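CRISPR-associated endonuclease/helicase Cas3 (Thermus thermophilus HB8, PDB 3SK9) cuts single-stranded DNA with its metal-dependent N-terminal HD nuclease domain, the part crystallised here, and carries a helicase/ATPase domain for CRISPR defence against invading nucleic acids. Local coordinates at residues P25-A28 and H29-T33; K125-P128 and E129-N133. All blocks are in the same frame, centred on the assembly; numbering follows the deposited sequence.

Contact 1 (P25-A28 and H29-T33); sequences PLLA and HMLDT
P25 O takes the amide of H29 at 3.2 Å, the opening bond of helix 26-43, with P25 as N-cap; this is the start of the HD-domain helix that supplies the metal ligand H29. M30 N to L26 O, L31 N to L27 O and D32 N to A28 O, each 2.9 Å, continue the ladder, so all four carbonyls of 25-28 are satisfied. One turn on, H29 O is gripped twice: T33 N and the hydroxyl T33 OG1, the latter at 2.9 Å, reach it from opposite faces of its plane. That hydroxyl also lies 3.7 Å above the H29 ring, toward its rim. With CG anti to the backbone N (chi1 179°), H29 sends its imidazole away from 25-28; NE2 hydrogen-bonds D210 OD1, and D75 lies close by, both divalent-metal ligands like H29. The D32 carboxylate is held at both oxygens, OD1 by the hydroxyl of Y230 and OD2 by a salt bridge to R223. Apolar contacts are lighter: M30, extended at chi2, brings SD to 4.0 Å from L26 CG, and L31 CD1 lies 4.1 Å from L27 CG. L27, M30 and L31 pack on helix 165-181, A28 and L31 meet Y230 of helix 230-246, and T33 faces helix 196-213.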
loop_
_atom_site.group_PDB
_atom_site.type_symbol
_atom_site.label_atom_id
_atom_site.label_comp_id
_atom_site.label_asym_id
_atom_site.label_seq_id
_atom_site.Cartn_x
_atom_site.Cartn_y
_atom_site.Cartn_z
ATOM N N PRO A 25 -3.644 14.330 -3.201
ATOM C CA PRO A 25 -4.640 13.551 -2.470
ATOM C C PRO A 25 -4.046 12.217 -1.969
ATOM O O PRO A 25 -3.195 11.635 -2.666
ATOM C CB PRO A 25 -5.727 13.281 -3.549
ATOM C CG PRO A 25 -5.640 14.471 -4.492
ATOM C CD PRO A 25 -4.135 14.806 -4.524
ATOM N N LEU A 26 -4.550 11.716 -0.849
ATOM C CA LEU A 26 -4.139 10.415 -0.330
ATOM C C LEU A 26 -4.358 9.376 -1.434
ATOM O O LEU A 26 -3.513 8.507 -1.637
ATOM C CB LEU A 26 -4.971 10.046 0.889
ATOM C CG LEU A 26 -4.652 8.677 1.525
ATOM C CD1 LEU A 26 -3.175 8.545 1.823
ATOM C CD2 LEU A 26 -5.480 8.559 2.825
ATOM N N LEU A 27 -5.482 9.444 -2.162
ATOM C CA LEU A 27 -5.742 8.400 -3.172
ATOM C C LEU A 27 -4.655 8.379 -4.256
ATOM O O LEU A 27 -4.287 7.300 -4.763
ATOM C CB LEU A 27 -7.102 8.629 -3.849
ATOM C CG LEU A 27 -7.453 7.641 -4.952
ATOM C CD1 LEU A 27 -7.556 6.200 -4.453
ATOM C CD2 LEU A 27 -8.778 8.113 -5.599
ATOM N N ALA A 28 -4.143 9.563 -4.625
ATOM C CA ALA A 28 -3.058 9.657 -5.601
ATOM C C ALA A 28 -1.821 8.943 -5.064
ATOM O O ALA A 28 -1.151 8.211 -5.801
ATOM C CB ALA A 28 -2.738 11.102 -5.918
ATOM N N HIS A 29 -1.501 9.163 -3.789
ATOM C CA HIS A 29 -0.350 8.516 -3.196
ATOM C C HIS A 29 -0.563 7.007 -3.158
ATOM O O HIS A 29 0.354 6.237 -3.407
ATOM C CB HIS A 29 -0.102 9.039 -1.783
ATOM C CG HIS A 29 1.063 8.378 -1.117
ATOM N ND1 HIS A 29 2.355 8.542 -1.552
ATOM C CD2 HIS A 29 1.125 7.522 -0.069
ATOM C CE1 HIS A 29 3.170 7.822 -0.801
ATOM N NE2 HIS A 29 2.450 7.194 0.110
ATOM N N MET A 30 -1.775 6.567 -2.848
ATOM C CA MET A 30 -2.041 5.103 -2.781
ATOM C C MET A 30 -1.912 4.459 -4.161
ATOM O O MET A 30 -1.339 3.365 -4.328
ATOM C CB MET A 30 -3.445 4.821 -2.178
ATOM C CG MET A 30 -3.604 5.124 -0.645
ATOM S SD MET A 30 -5.399 5.172 -0.180
ATOM C CE MET A 30 -5.853 3.465 -0.438
ATOM N N LEU A 31 -2.407 5.141 -5.184
ATOM C CA LEU A 31 -2.315 4.567 -6.529
ATOM C C LEU A 31 -0.864 4.596 -7.042
ATOM O O LEU A 31 -0.418 3.653 -7.762
ATOM C CB LEU A 31 -3.239 5.293 -7.489
ATOM C CG LEU A 31 -4.737 5.085 -7.281
ATOM C CD1 LEU A 31 -5.531 6.084 -8.161
ATOM C CD2 LEU A 31 -5.146 3.641 -7.581
ATOM N N ASP A 32 -0.118 5.636 -6.669
ATOM C CA ASP A 32 1.307 5.704 -7.051
ATOM C C ASP A 32 2.073 4.522 -6.429
ATOM O O ASP A 32 2.963 3.948 -7.065
ATOM C CB ASP A 32 1.978 6.990 -6.532
ATOM C CG ASP A 32 1.484 8.253 -7.271
ATOM O OD1 ASP A 32 0.869 8.085 -8.337
ATOM O OD2 ASP A 32 1.735 9.361 -6.763
ATOM N N THR A 33 1.765 4.257 -5.162
ATOM C CA THR A 33 2.426 3.169 -4.408
ATOM C C THR A 33 2.108 1.839 -5.075
ATOM O O THR A 33 2.964 0.985 -5.266
ATOM C CB THR A 33 1.962 3.169 -2.907
ATOM O OG1 THR A 33 2.344 4.426 -2.318
ATOM C CG2 THR A 33 2.639 2.004 -2.110
#

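Contact 2 (K125-P128 and E129-N133)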
loop_
_atom_site.group_PDB
_atom_site.type_symbol
_atom_site.label_atom_id
_atom_site.label_comp_id
_atom_site.label_asym_id
_atom_site.label_seq_id
_atom_site.Cartn_x
_atom_site.Cartn_y
_atom_site.Cartn_z
ATOM N N LYS A 125 -13.580 -7.908 2.799
ATOM C CA LYS A 125 -13.363 -8.253 1.381
ATOM C C LYS A 125 -13.329 -9.754 1.146
ATOM O O LYS A 125 -13.318 -10.196 -0.003
ATOM C CB LYS A 125 -12.041 -7.672 0.872
ATOM C CG LYS A 125 -12.062 -6.179 0.580
ATOM C CD LYS A 125 -13.007 -5.791 -0.561
ATOM C CE LYS A 125 -12.506 -6.102 -1.956
ATOM N NZ LYS A 125 -13.475 -5.579 -3.002
ATOM N N GLY A 126 -13.296 -10.535 2.232
ATOM C CA GLY A 126 -13.339 -11.990 2.148
ATOM C C GLY A 126 -12.081 -12.756 2.568
ATOM O O GLY A 126 -12.068 -13.992 2.537
ATOM N N LEU A 127 -10.993 -12.072 2.930
ATOM C CA LEU A 127 -9.840 -12.805 3.423
ATOM C C LEU A 127 -10.112 -13.414 4.793
ATOM O O LEU A 127 -10.678 -12.765 5.681
ATOM C CB LEU A 127 -8.613 -11.896 3.566
ATOM C CG LEU A 127 -7.544 -11.773 2.493
ATOM C CD1 LEU A 127 -6.325 -11.130 3.129
ATOM C CD2 LEU A 127 -7.160 -13.091 1.857
ATOM N N PRO A 128 -9.644 -14.651 5.011
ATOM C CA PRO A 128 -9.791 -15.327 6.305
ATOM C C PRO A 128 -9.047 -14.582 7.414
ATOM O O PRO A 128 -8.018 -13.920 7.139
ATOM C CB PRO A 128 -9.128 -16.689 6.065
ATOM C CG PRO A 128 -9.149 -16.863 4.600
ATOM C CD PRO A 128 -8.971 -15.510 4.015
ATOM N N GLU A 129 -9.564 -14.691 8.639
ATOM C CA GLU A 129 -9.077 -13.905 9.786
ATOM C C GLU A 129 -7.567 -13.856 9.914
ATOM O O GLU A 129 -6.993 -12.795 10.106
ATOM C CB GLU A 129 -9.623 -14.482 11.090
ATOM C CG GLU A 129 -11.129 -14.525 11.157
ATOM C CD GLU A 129 -11.742 -13.234 11.706
ATOM O OE1 GLU A 129 -11.200 -12.681 12.686
ATOM O OE2 GLU A 129 -12.783 -12.793 11.174
ATOM N N ARG A 130 -6.916 -15.016 9.950
ATOM C CA ARG A 130 -5.489 -15.038 10.227
ATOM C C ARG A 130 -4.687 -14.344 9.135
ATOM O O ARG A 130 -3.753 -13.611 9.438
ATOM C CB ARG A 130 -4.974 -16.474 10.375
ATOM C CG ARG A 130 -5.621 -17.243 11.477
ATOM C CD ARG A 130 -5.110 -18.681 11.507
ATOM N NE ARG A 130 -5.763 -19.464 12.552
ATOM C CZ ARG A 130 -5.391 -19.462 13.826
ATOM N NH1 ARG A 130 -4.362 -18.723 14.220
ATOM N NH2 ARG A 130 -6.050 -20.202 14.712
ATOM N N ALA A 131 -5.023 -14.592 7.878
ATOM C CA ALA A 131 -4.338 -13.902 6.781
ATOM C C ALA A 131 -4.560 -12.399 6.836
ATOM O O ALA A 131 -3.631 -11.615 6.633
ATOM C CB ALA A 131 -4.799 -14.443 5.441
ATOM N N ALA A 132 -5.784 -11.965 7.114
ATOM C CA ALA A 132 -6.050 -10.537 7.243
ATOM C C ALA A 132 -5.227 -9.899 8.373
ATOM O O ALA A 132 -4.624 -8.843 8.191
ATOM C CB ALA A 132 -7.578 -10.289 7.497
ATOM N N ASN A 133 -5.180 -10.554 9.524
ATOM C CA ASN A 133 -4.493 -9.974 10.666
ATOM C C ASN A 133 -2.980 -9.843 10.354
ATOM O O ASN A 133 -2.329 -8.847 10.699
ATOM C CB ASN A 133 -4.693 -10.839 11.918
ATOM C CG ASN A 133 -6.058 -10.684 12.544
ATOM O OD1 ASN A 133 -6.794 -9.738 12.246
ATOM N ND2 ASN A 133 -6.409 -11.634 13.441
#
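P128 O accepts the amide of A132 at 3.0 Å in a nearly straight bond (N-H...O 170°), which closes the first turn of helix 129-138 with P128 as its N-cap. The chain reaches this point through a Schellman motif: G126, at a positive phi of 113°, is the first residue to leave helical geometry after helix 110-124, and the extended residues L127 and P128 turn the backbone into the next helix. Among the side chains, L127 does most of the apolar work. It points at the new helix and lays its methyl CD1 beside the backbone of the first turn, 4.1 Å from A132 N and 4.3 Å from the methyl A131 CB. Its CB meets A132 CB at 4.4 Å. L127, A131 and A132 are buried together, with side-chain contacts of van der Waals length, whereas P128 and E129 are exposed to solvent. E129, bent at chi2 (-88°), brings OE1 into a weak, long ion pair with K123, whose NZ also hydrogen-bonds N133 OD1. K125 forms a salt bridge to E175 of helix 165-181. The segment is the short connection between helices 110-124 and 129-138, and the second helix leans back on the first: A132 rests on L122 and K123 of helix 110-124, and N133 touches R119 there.

Overall arrangement
Contact 1 precedes contact 2 along the chain, and both belong to the mostly helical HD nuclease domain of Cas3. Their centres are 23 Å apart, on opposite sides of the chain's centre, and their nearest atoms about 12 Å apart, so they do not touch. Contact 1 is the buried first part of helix 26-43 and contributes a ligand to the divalent metal site. Contact 2 is a partly exposed corner joining helices 110-124 and 129-138, away from that site. Helix 165-181 touches both regions, by side-chain packing at contact 1 and by a salt bridge at contact 2, so one helix has side chains against both.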